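Nonribosomal peptide synthase (Streptomyces sp. MJ635-86F5, PDB 5JJP) activates an aliphatic beta-amino acid by adenylation, probably using ATP, as an adenylation enzyme of the ANL superfamily. Local coordinates at residues 34-39 against 100-105; 71-76 against 104-109; 247-252 against 263-268; 290-295 against 314-319. All coordinates share one frame; numbering follows the deposited sequence.

Contact 1. Residues 34-39 against 100-105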
# COMPACT_ATOMS: atom_id res chain seq x y z
N TYR A 34 9.62 9.12 -6.92
CA TYR A 34 10.14 7.77 -6.75
C TYR A 34 9.30 6.76 -7.52
O TYR A 34 9.84 5.89 -8.19
CB TYR A 34 10.34 7.36 -5.26
CG TYR A 34 11.04 6.02 -5.18
CD1 TYR A 34 12.41 5.93 -5.32
CD2 TYR A 34 10.32 4.83 -5.03
CE1 TYR A 34 13.06 4.71 -5.27
CE2 TYR A 34 10.95 3.59 -4.95
CZ TYR A 34 12.32 3.53 -5.09
OH TYR A 34 12.98 2.33 -5.04
N LEU A 35 7.98 6.86 -7.42
CA LEU A 35 7.14 5.82 -8.00
C LEU A 35 7.23 5.80 -9.53
O LEU A 35 6.94 4.80 -10.12
CB LEU A 35 5.69 5.96 -7.57
CG LEU A 35 5.40 5.83 -6.06
CD1 LEU A 35 3.91 5.75 -5.83
CD2 LEU A 35 6.08 4.63 -5.44
N LEU A 36 7.62 6.93 -10.14
CA LEU A 36 7.60 7.07 -11.58
C LEU A 36 8.98 7.06 -12.21
O LEU A 36 9.06 7.07 -13.41
CB LEU A 36 6.87 8.37 -11.99
CG LEU A 36 5.38 8.20 -11.75
CD1 LEU A 36 4.74 9.53 -11.81
CD2 LEU A 36 4.75 7.33 -12.80
N ALA A 37 10.02 6.96 -11.40
CA ALA A 37 11.36 7.00 -11.93
C ALA A 37 11.68 5.86 -12.91
O ALA A 37 12.06 6.12 -14.02
CB ALA A 37 12.38 7.02 -10.81
N ALA A 38 11.42 4.62 -12.53
CA ALA A 38 11.69 3.49 -13.41
C ALA A 38 10.96 3.59 -14.75
O ALA A 38 11.49 3.18 -15.79
CB ALA A 38 11.34 2.15 -12.75
N GLY A 39 9.77 4.14 -14.71
CA GLY A 39 8.97 4.27 -15.90
C GLY A 39 9.49 5.27 -16.91
O GLY A 39 9.14 5.21 -18.06
N ALA A 100 -4.75 11.07 -9.40
CA ALA A 100 -5.15 11.94 -8.25
C ALA A 100 -4.26 11.81 -7.03
O ALA A 100 -3.84 12.85 -6.44
CB ALA A 100 -6.55 11.64 -7.83
N PHE A 101 -3.89 10.57 -6.68
CA PHE A 101 -3.05 10.43 -5.49
C PHE A 101 -1.63 10.85 -5.75
O PHE A 101 -1.01 11.49 -4.90
CB PHE A 101 -3.24 9.10 -4.74
CG PHE A 101 -2.54 7.90 -5.32
CD1 PHE A 101 -3.27 6.75 -5.60
CD2 PHE A 101 -1.16 7.84 -5.40
CE1 PHE A 101 -2.66 5.63 -6.10
CE2 PHE A 101 -0.53 6.71 -5.83
CZ PHE A 101 -1.29 5.60 -6.18
N LEU A 102 -1.16 10.65 -6.99
CA LEU A 102 0.09 11.19 -7.39
C LEU A 102 0.08 12.74 -7.37
O LEU A 102 1.10 13.39 -7.02
CB LEU A 102 0.49 10.67 -8.79
CG LEU A 102 0.87 9.21 -8.89
CD1 LEU A 102 1.13 8.82 -10.35
CD2 LEU A 102 2.09 8.90 -8.06
N ALA A 103 -1.02 13.34 -7.81
CA ALA A 103 -1.09 14.78 -7.78
C ALA A 103 -1.01 15.25 -6.31
O ALA A 103 -0.23 16.14 -5.99
CB ALA A 103 -2.37 15.27 -8.42
N CYS A 104 -1.75 14.60 -5.41
CA CYS A 104 -1.68 14.96 -3.99
C CYS A 104 -0.25 14.84 -3.44
O CYS A 104 0.19 15.72 -2.70
CB CYS A 104 -2.62 14.10 -3.15
SG CYS A 104 -4.39 14.38 -3.49
N PHE A 105 0.43 13.73 -3.76
CA PHE A 105 1.83 13.59 -3.34
C PHE A 105 2.66 14.79 -3.77
O PHE A 105 3.45 15.29 -2.95
CB PHE A 105 2.52 12.38 -3.96
CG PHE A 105 2.07 11.03 -3.43
CD1 PHE A 105 1.62 10.86 -2.13
CD2 PHE A 105 2.20 9.90 -4.25
CE1 PHE A 105 1.32 9.61 -1.65
CE2 PHE A 105 1.87 8.66 -3.78
CZ PHE A 105 1.44 8.49 -2.49
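Leu35 and Leu36 meet Leu102 and Phe105 through three apolar side-chain pairs, and no hydrogen bond crosses between residues 34-39 and 100-105. The backbones stay well apart, with CA of Leu35 and CA of Leu102 8.9 Å from each other, so leucine methyls and the Phe105 ring span the gap. Leu36 and Leu102 reach toward each other tip to tip; with CG of Leu36 anti to its carbonyl carbon (chi1 -72°), its CD1 is directed at CD1 of Leu102, 4.0 Å away. Leu35 presents its CD1 branch to two residues of the other helix, at 4.3 Å from CD2 of Leu102 and at 4.1 Å from CE2 of Phe105. The methyl comes to the Phe105 ring obliquely, and the two side chains run nearly at right angles. Within helix 95-107, O of Phe101 lies over one face of the Phe105 ring, displaced toward its rim. The ring also meets that of Phe111, on strand 111-114. All four touching residues are buried. Around them, Leu35 packs on Ala239 and Ala243 of helix 232-243 and on His208 of helix 201-212, while Leu36 and Leu102 also lean on helix 62-77, so that the short helix 31-37 is wedged among several longer ones.

Contact 2. Residues 71-76 against 104-109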
# COMPACT_ATOMS: atom_id res chain seq x y z
N ALA A 71 -1.79 17.38 -14.70
CA ALA A 71 -2.91 18.22 -15.02
C ALA A 71 -3.77 18.38 -13.79
O ALA A 71 -4.26 19.46 -13.48
CB ALA A 71 -3.70 17.65 -16.15
N TYR A 72 -3.96 17.29 -13.08
CA TYR A 72 -4.74 17.30 -11.87
C TYR A 72 -4.10 18.23 -10.86
O TYR A 72 -4.79 18.95 -10.14
CB TYR A 72 -4.85 15.89 -11.30
CG TYR A 72 -5.89 14.97 -11.93
CD1 TYR A 72 -6.63 15.34 -13.07
CD2 TYR A 72 -6.10 13.73 -11.42
CE1 TYR A 72 -7.57 14.50 -13.65
CE2 TYR A 72 -7.00 12.87 -12.00
CZ TYR A 72 -7.74 13.25 -13.13
OH TYR A 72 -8.69 12.39 -13.61
N ALA A 73 -2.78 18.12 -10.72
CA ALA A 73 -2.01 18.90 -9.72
C ALA A 73 -2.14 20.37 -9.95
O ALA A 73 -2.37 21.13 -9.01
CB ALA A 73 -0.54 18.50 -9.73
N ALA A 74 -2.02 20.80 -11.21
CA ALA A 74 -2.22 22.22 -11.57
C ALA A 74 -3.61 22.74 -11.12
O ALA A 74 -3.70 23.79 -10.50
CB ALA A 74 -2.04 22.42 -13.07
N GLU A 75 -4.67 21.98 -11.41
CA GLU A 75 -6.03 22.40 -11.03
C GLU A 75 -6.22 22.34 -9.49
O GLU A 75 -6.78 23.26 -8.91
CB GLU A 75 -7.06 21.55 -11.75
CG GLU A 75 -7.17 21.85 -13.23
CD GLU A 75 -7.95 20.78 -13.99
OE1 GLU A 75 -9.08 21.12 -14.48
OE2 GLU A 75 -7.46 19.59 -14.10
N LEU A 76 -5.70 21.31 -8.83
CA LEU A 76 -5.82 21.24 -7.40
C LEU A 76 -5.06 22.39 -6.75
O LEU A 76 -5.52 22.91 -5.74
CB LEU A 76 -5.35 19.91 -6.84
CG LEU A 76 -6.27 18.73 -7.15
CD1 LEU A 76 -5.59 17.43 -6.81
CD2 LEU A 76 -7.56 18.84 -6.39
N CYS A 104 -1.75 14.60 -5.41
CA CYS A 104 -1.68 14.96 -3.99
C CYS A 104 -0.25 14.84 -3.44
O CYS A 104 0.19 15.72 -2.70
CB CYS A 104 -2.62 14.10 -3.15
SG CYS A 104 -4.39 14.38 -3.49
N PHE A 105 0.43 13.73 -3.76
CA PHE A 105 1.83 13.59 -3.34
C PHE A 105 2.66 14.79 -3.77
O PHE A 105 3.45 15.29 -2.95
CB PHE A 105 2.52 12.38 -3.96
CG PHE A 105 2.07 11.03 -3.43
CD1 PHE A 105 1.62 10.86 -2.13
CD2 PHE A 105 2.20 9.90 -4.25
CE1 PHE A 105 1.32 9.61 -1.65
CE2 PHE A 105 1.87 8.66 -3.78
CZ PHE A 105 1.44 8.49 -2.49
N SER A 106 2.53 15.20 -5.03
CA SER A 106 3.35 16.28 -5.61
C SER A 106 3.11 17.62 -4.92
O SER A 106 4.03 18.44 -4.80
CB SER A 106 3.16 16.41 -7.14
OG SER A 106 1.86 16.90 -7.42
N LEU A 107 1.88 17.86 -4.46
CA LEU A 107 1.46 19.11 -3.80
C LEU A 107 1.67 19.04 -2.30
O LEU A 107 1.52 20.02 -1.63
CB LEU A 107 -0.03 19.36 -4.09
CG LEU A 107 -0.37 19.64 -5.59
CD1 LEU A 107 -1.84 19.89 -5.85
CD2 LEU A 107 0.46 20.82 -6.10
N GLY A 108 2.05 17.89 -1.77
CA GLY A 108 2.24 17.72 -0.37
C GLY A 108 0.94 17.68 0.40
O GLY A 108 0.92 18.10 1.56
N LEU A 109 -0.12 17.17 -0.23
CA LEU A 109 -1.42 17.09 0.39
C LEU A 109 -1.66 15.66 0.82
O LEU A 109 -2.02 14.82 -0.01
CB LEU A 109 -2.53 17.57 -0.53
CG LEU A 109 -2.35 18.99 -1.07
CD1 LEU A 109 -3.39 19.32 -2.15
CD2 LEU A 109 -2.42 20.02 0.08
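Helices 62-77 and 95-107 pack against each other in the AMP-binding region, and Ala73 and Leu76 of the first meet Ser106 and Leu107 near the C-terminal end of the second. That end closes with a Schellman motif. Gly108 takes a positive phi of 73°, N of Leu109 bonds to O of Cys104 at 2.9 Å, and N of Gly108 bonds to O of Phe105. Leu107, in the last turn, makes the closest approaches. Its CG stands anti to its own carbonyl carbon (chi1 -66°), which sends CD1 into the neighbouring helix, 3.4 Å from O of Ala73 and 3.6 Å from CB of Leu76. The same methyl therefore touches a backbone carbonyl and an apolar side chain one turn further on. The small Ala73 permits the approach: its CA comes within 6.9 Å of CA of Leu107, and CB of Ala73 lies 4.3 Å from CG of Leu107. OG of Ser106 packs 3.7 Å from CB of Ala73. This hydroxyl has its hydrogen-bond partner in its own helix, O of Ala103. With no hydrogen bond between the two segments, the pair is held by van der Waals packing, probably helped by partial exclusion of water, and the one hydroxyl at the interface answers its polar need without drawing on the other helix.

Contact 3. Residues 247-252 against 263-268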
# COMPACT_ATOMS: atom_id res chain seq x y z
N THR A 247 3.26 -3.13 -14.71
CA THR A 247 1.92 -2.72 -15.13
C THR A 247 0.89 -3.11 -14.06
O THR A 247 0.77 -4.30 -13.73
CB THR A 247 1.50 -3.40 -16.45
OG1 THR A 247 2.42 -3.05 -17.50
CG2 THR A 247 0.16 -2.92 -16.85
N ALA A 248 0.18 -2.13 -13.53
CA ALA A 248 -0.74 -2.38 -12.44
C ALA A 248 -2.17 -2.52 -12.97
O ALA A 248 -2.61 -1.76 -13.80
CB ALA A 248 -0.69 -1.22 -11.46
N VAL A 249 -2.86 -3.56 -12.52
CA VAL A 249 -4.20 -3.88 -12.98
C VAL A 249 -5.12 -4.04 -11.76
O VAL A 249 -5.30 -5.14 -11.24
CB VAL A 249 -4.21 -5.18 -13.79
CG1 VAL A 249 -5.54 -5.31 -14.52
CG2 VAL A 249 -3.04 -5.23 -14.77
N PRO A 250 -5.71 -2.96 -11.29
CA PRO A 250 -6.66 -3.05 -10.22
C PRO A 250 -7.80 -3.93 -10.66
O PRO A 250 -8.25 -3.80 -11.79
CB PRO A 250 -7.16 -1.62 -10.08
CG PRO A 250 -6.06 -0.77 -10.64
CD PRO A 250 -5.55 -1.58 -11.78
N VAL A 251 -8.27 -4.82 -9.81
CA VAL A 251 -9.36 -5.69 -10.21
C VAL A 251 -10.69 -5.06 -9.73
O VAL A 251 -10.97 -5.05 -8.56
CB VAL A 251 -9.18 -7.08 -9.57
CG1 VAL A 251 -10.29 -8.02 -10.01
CG2 VAL A 251 -7.84 -7.67 -9.92
N PRO A 252 -11.50 -4.54 -10.62
CA PRO A 252 -12.72 -3.93 -10.15
C PRO A 252 -13.60 -4.91 -9.35
O PRO A 252 -13.58 -6.10 -9.62
CB PRO A 252 -13.44 -3.53 -11.45
CG PRO A 252 -12.38 -3.58 -12.53
CD PRO A 252 -11.47 -4.67 -12.09
N LEU A 263 -11.58 -15.07 -12.77
CA LEU A 263 -10.64 -15.94 -13.49
C LEU A 263 -10.51 -15.57 -14.94
O LEU A 263 -9.41 -15.51 -15.45
CB LEU A 263 -10.99 -17.41 -13.31
CG LEU A 263 -10.88 -17.88 -11.85
CD1 LEU A 263 -11.56 -19.21 -11.61
CD2 LEU A 263 -9.44 -17.98 -11.40
N ALA A 264 -11.60 -15.17 -15.60
CA ALA A 264 -11.54 -14.74 -17.00
C ALA A 264 -10.74 -13.44 -17.12
O ALA A 264 -10.00 -13.24 -18.08
CB ALA A 264 -12.92 -14.52 -17.57
N PHE A 265 -10.88 -12.57 -16.12
CA PHE A 265 -10.17 -11.31 -16.10
C PHE A 265 -8.67 -11.55 -16.00
O PHE A 265 -7.92 -10.89 -16.64
CB PHE A 265 -10.67 -10.43 -14.95
CG PHE A 265 -10.10 -9.05 -14.94
CD1 PHE A 265 -10.52 -8.11 -15.85
CD2 PHE A 265 -9.13 -8.68 -14.00
CE1 PHE A 265 -9.99 -6.84 -15.85
CE2 PHE A 265 -8.60 -7.40 -13.99
CZ PHE A 265 -9.03 -6.48 -14.91
N LEU A 266 -8.24 -12.50 -15.18
CA LEU A 266 -6.82 -12.79 -15.07
C LEU A 266 -6.24 -13.26 -16.40
O LEU A 266 -5.10 -12.95 -16.69
CB LEU A 266 -6.52 -13.84 -13.99
CG LEU A 266 -7.00 -13.54 -12.57
CD1 LEU A 266 -6.47 -14.61 -11.62
CD2 LEU A 266 -6.59 -12.16 -12.07
N HIS A 267 -7.02 -13.98 -17.20
CA HIS A 267 -6.63 -14.26 -18.60
C HIS A 267 -6.72 -13.05 -19.49
O HIS A 267 -5.80 -12.75 -20.19
CB HIS A 267 -7.53 -15.36 -19.23
CG HIS A 267 -7.17 -16.73 -18.81
ND1 HIS A 267 -6.14 -17.43 -19.41
CD2 HIS A 267 -7.65 -17.53 -17.83
CE1 HIS A 267 -6.04 -18.63 -18.84
NE2 HIS A 267 -6.96 -18.72 -17.88
N GLU A 268 -7.85 -12.36 -19.47
CA GLU A 268 -8.02 -11.21 -20.37
C GLU A 268 -6.87 -10.24 -20.22
O GLU A 268 -6.31 -9.78 -21.21
CB GLU A 268 -9.36 -10.49 -20.11
CG GLU A 268 -9.82 -9.61 -21.27
CD GLU A 268 -11.05 -8.72 -20.95
OE1 GLU A 268 -11.66 -8.83 -19.85
OE2 GLU A 268 -11.41 -7.90 -21.81
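The ring of Phe265 reaches from helix 259-268 to the end of strand 247-250, where Val249, Val251 and Pro252 gather round its far end. With its CG anti to the backbone N (chi1 -174°), the side chain extends toward the strand and places CE2 and CZ as the leading atoms. CG1 of Val249 meets both of them, 3.7 Å from CZ and equally 3.7 Å from CE2 of Phe265. Val251 uses its CG2 branch instead, 4.1 Å from CE2 of Phe265. Both valines slide past the phenylalanine in the opposite direction, so their methyls lie alongside the ring end instead of meeting it head on. Pro252 differs: its side chain runs across that of Phe265 at about a right angle, with CD of Pro252 4.1 Å from CZ of Phe265. All these approaches are oblique to the aromatic plane. The backbone adds O of Pro250, 4.2 Å from CZ of Phe265.

Strand 247-250 pairs in parallel with 222-225 and is also backbone-bonded to strand 46-51 through Ala248, while helix 259-268 leads on to strand 273-276, so the ring ties this strand to a helix of the crossover that follows. Val249 also touches Val49 and Ile271, and Arg255 packs on Phe265. No hydrogen bond joins the two segments. Adhesion therefore rests on dispersion and on the burial of one aromatic ring among mainly aliphatic groups, with no polar side-chain group of either segment taking part.

Contact 4. Residues 290-295 against 314-319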
# COMPACT_ATOMS: atom_id res chain seq x y z
N ASP A 290 -10.61 -26.32 -11.88
CA ASP A 290 -10.04 -26.51 -13.20
C ASP A 290 -9.68 -25.20 -13.85
O ASP A 290 -8.67 -25.12 -14.55
CB ASP A 290 -11.00 -27.26 -14.12
CG ASP A 290 -11.17 -28.72 -13.73
OD1 ASP A 290 -10.25 -29.29 -13.10
OD2 ASP A 290 -12.22 -29.31 -14.08
N LEU A 291 -10.49 -24.18 -13.65
CA LEU A 291 -10.13 -22.86 -14.19
C LEU A 291 -8.91 -22.26 -13.48
O LEU A 291 -8.05 -21.63 -14.12
CB LEU A 291 -11.33 -21.93 -14.15
CG LEU A 291 -12.55 -22.39 -14.99
CD1 LEU A 291 -13.71 -21.41 -14.81
CD2 LEU A 291 -12.17 -22.51 -16.46
N VAL A 292 -8.79 -22.49 -12.18
CA VAL A 292 -7.61 -22.04 -11.44
C VAL A 292 -6.36 -22.68 -12.02
O VAL A 292 -5.39 -22.00 -12.36
CB VAL A 292 -7.73 -22.36 -9.93
CG1 VAL A 292 -6.41 -22.14 -9.22
CG2 VAL A 292 -8.84 -21.52 -9.31
N ALA A 293 -6.39 -24.00 -12.14
CA ALA A 293 -5.32 -24.78 -12.78
C ALA A 293 -5.00 -24.31 -14.17
O ALA A 293 -3.90 -24.50 -14.63
CB ALA A 293 -5.69 -26.27 -12.82
N GLY A 294 -5.95 -23.69 -14.82
CA GLY A 294 -5.76 -23.21 -16.20
C GLY A 294 -5.24 -21.80 -16.35
O GLY A 294 -5.13 -21.31 -17.48
N LEU A 295 -4.91 -21.14 -15.23
CA LEU A 295 -4.32 -19.78 -15.27
C LEU A 295 -2.86 -19.78 -15.77
O LEU A 295 -1.91 -19.61 -14.99
CB LEU A 295 -4.37 -19.11 -13.89
CG LEU A 295 -5.77 -18.84 -13.36
CD1 LEU A 295 -5.68 -18.57 -11.87
CD2 LEU A 295 -6.39 -17.68 -14.07
N ARG A 314 -1.60 -25.66 0.41
CA ARG A 314 -1.15 -26.88 -0.24
C ARG A 314 -2.02 -27.22 -1.45
O ARG A 314 -1.54 -27.55 -2.53
CB ARG A 314 -1.19 -28.06 0.75
CG ARG A 314 -0.12 -28.07 1.82
CD ARG A 314 0.03 -29.44 2.50
NE ARG A 314 1.07 -29.46 3.53
CZ ARG A 314 0.89 -29.14 4.82
NH1 ARG A 314 -0.28 -28.73 5.28
NH2 ARG A 314 1.92 -29.20 5.68
N GLU A 315 -3.32 -27.10 -1.26
CA GLU A 315 -4.27 -27.32 -2.33
C GLU A 315 -3.96 -26.35 -3.48
O GLU A 315 -3.82 -26.76 -4.64
CB GLU A 315 -5.69 -27.14 -1.79
CG GLU A 315 -6.72 -28.09 -2.37
CD GLU A 315 -8.07 -28.01 -1.65
OE1 GLU A 315 -9.11 -28.16 -2.33
OE2 GLU A 315 -8.09 -27.72 -0.43
N LEU A 316 -3.78 -25.07 -3.14
CA LEU A 316 -3.43 -24.03 -4.15
C LEU A 316 -2.11 -24.30 -4.88
O LEU A 316 -2.09 -24.24 -6.11
CB LEU A 316 -3.41 -22.62 -3.54
CG LEU A 316 -3.14 -21.46 -4.51
CD1 LEU A 316 -4.28 -21.30 -5.51
CD2 LEU A 316 -2.93 -20.15 -3.73
N GLN A 317 -1.05 -24.65 -4.14
CA GLN A 317 0.19 -25.10 -4.79
C GLN A 317 -0.05 -26.24 -5.76
O GLN A 317 0.52 -26.28 -6.86
CB GLN A 317 1.20 -25.58 -3.76
CG GLN A 317 1.79 -24.50 -2.91
CD GLN A 317 2.83 -25.04 -1.94
OE1 GLN A 317 2.58 -25.98 -1.16
NE2 GLN A 317 4.02 -24.45 -1.99
N GLY A 318 -0.85 -27.20 -5.32
CA GLY A 318 -1.25 -28.36 -6.14
C GLY A 318 -1.92 -28.02 -7.45
O GLY A 318 -1.63 -28.60 -8.48
N LEU A 319 -2.79 -27.02 -7.43
CA LEU A 319 -3.41 -26.56 -8.66
C LEU A 319 -2.48 -25.67 -9.49
O LEU A 319 -2.66 -25.58 -10.70
CB LEU A 319 -4.68 -25.77 -8.35
CG LEU A 319 -5.79 -26.51 -7.61
CD1 LEU A 319 -6.87 -25.53 -7.16
CD2 LEU A 319 -6.37 -27.59 -8.51
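Where helices 289-293 and 310-319 run out, their backbones come close, with CA of Ala293 4.9 Å from CA of Leu319. At this point CA of Ala293 makes a CA-H...O contact of 3.5 Å with O of Leu319, the angle at the hydrogen being 149°. CB of Ala293 lies 3.8 Å from the same oxygen, so the small residue lets the carbonyl settle against its main chain. Within 290-295, N of Leu295 bonds to O of Val292 as the chain turns away from its helix. Both helices belong to the alpha/beta layering of the AMP-binding fold: the first precedes strand 300-304, and the second links that strand to its parallel neighbour 324-329. Side-chain packing centres on Val292 and Leu319. Rotation of Val292 about chi1 (169°) sets CG1 anti to the backbone N and points it at Leu319, 4.0 Å from CD1 and 4.1 Å from CB of that residue. The two side chains cross at about a right angle. A looser touch reaches Leu316, CD1 of which is 4.4 Å from CG1 of Val292. Helix 282-287 covers the apolar patch, Leu284 resting on Val292 and Ile285 on both Leu316 and Leu319.

How the contacts relate
Contacts 1 and 3 are buried, whereas 2 and 4 are partly buried and farther from the chain's centre, on opposite sides of it. Contacts 1 and 2 share helix 95-107, including Cys104 and Phe105, and touch directly: CB of Ala103 lies 3.7 Å from N of Ala73. Contacts 3 and 4 also adjoin, Leu263 and Leu266 packing on Leu295, although their centres are about 17 Å apart. None of the four has a hydrogen bond between its segments. The buried pair relies almost wholly on side-chain ends across wider backbone gaps; in the outer pair a main-chain carbonyl joins the apolar packing, O of Ala73 against a Leu107 methyl and O of Leu319 against Ala293.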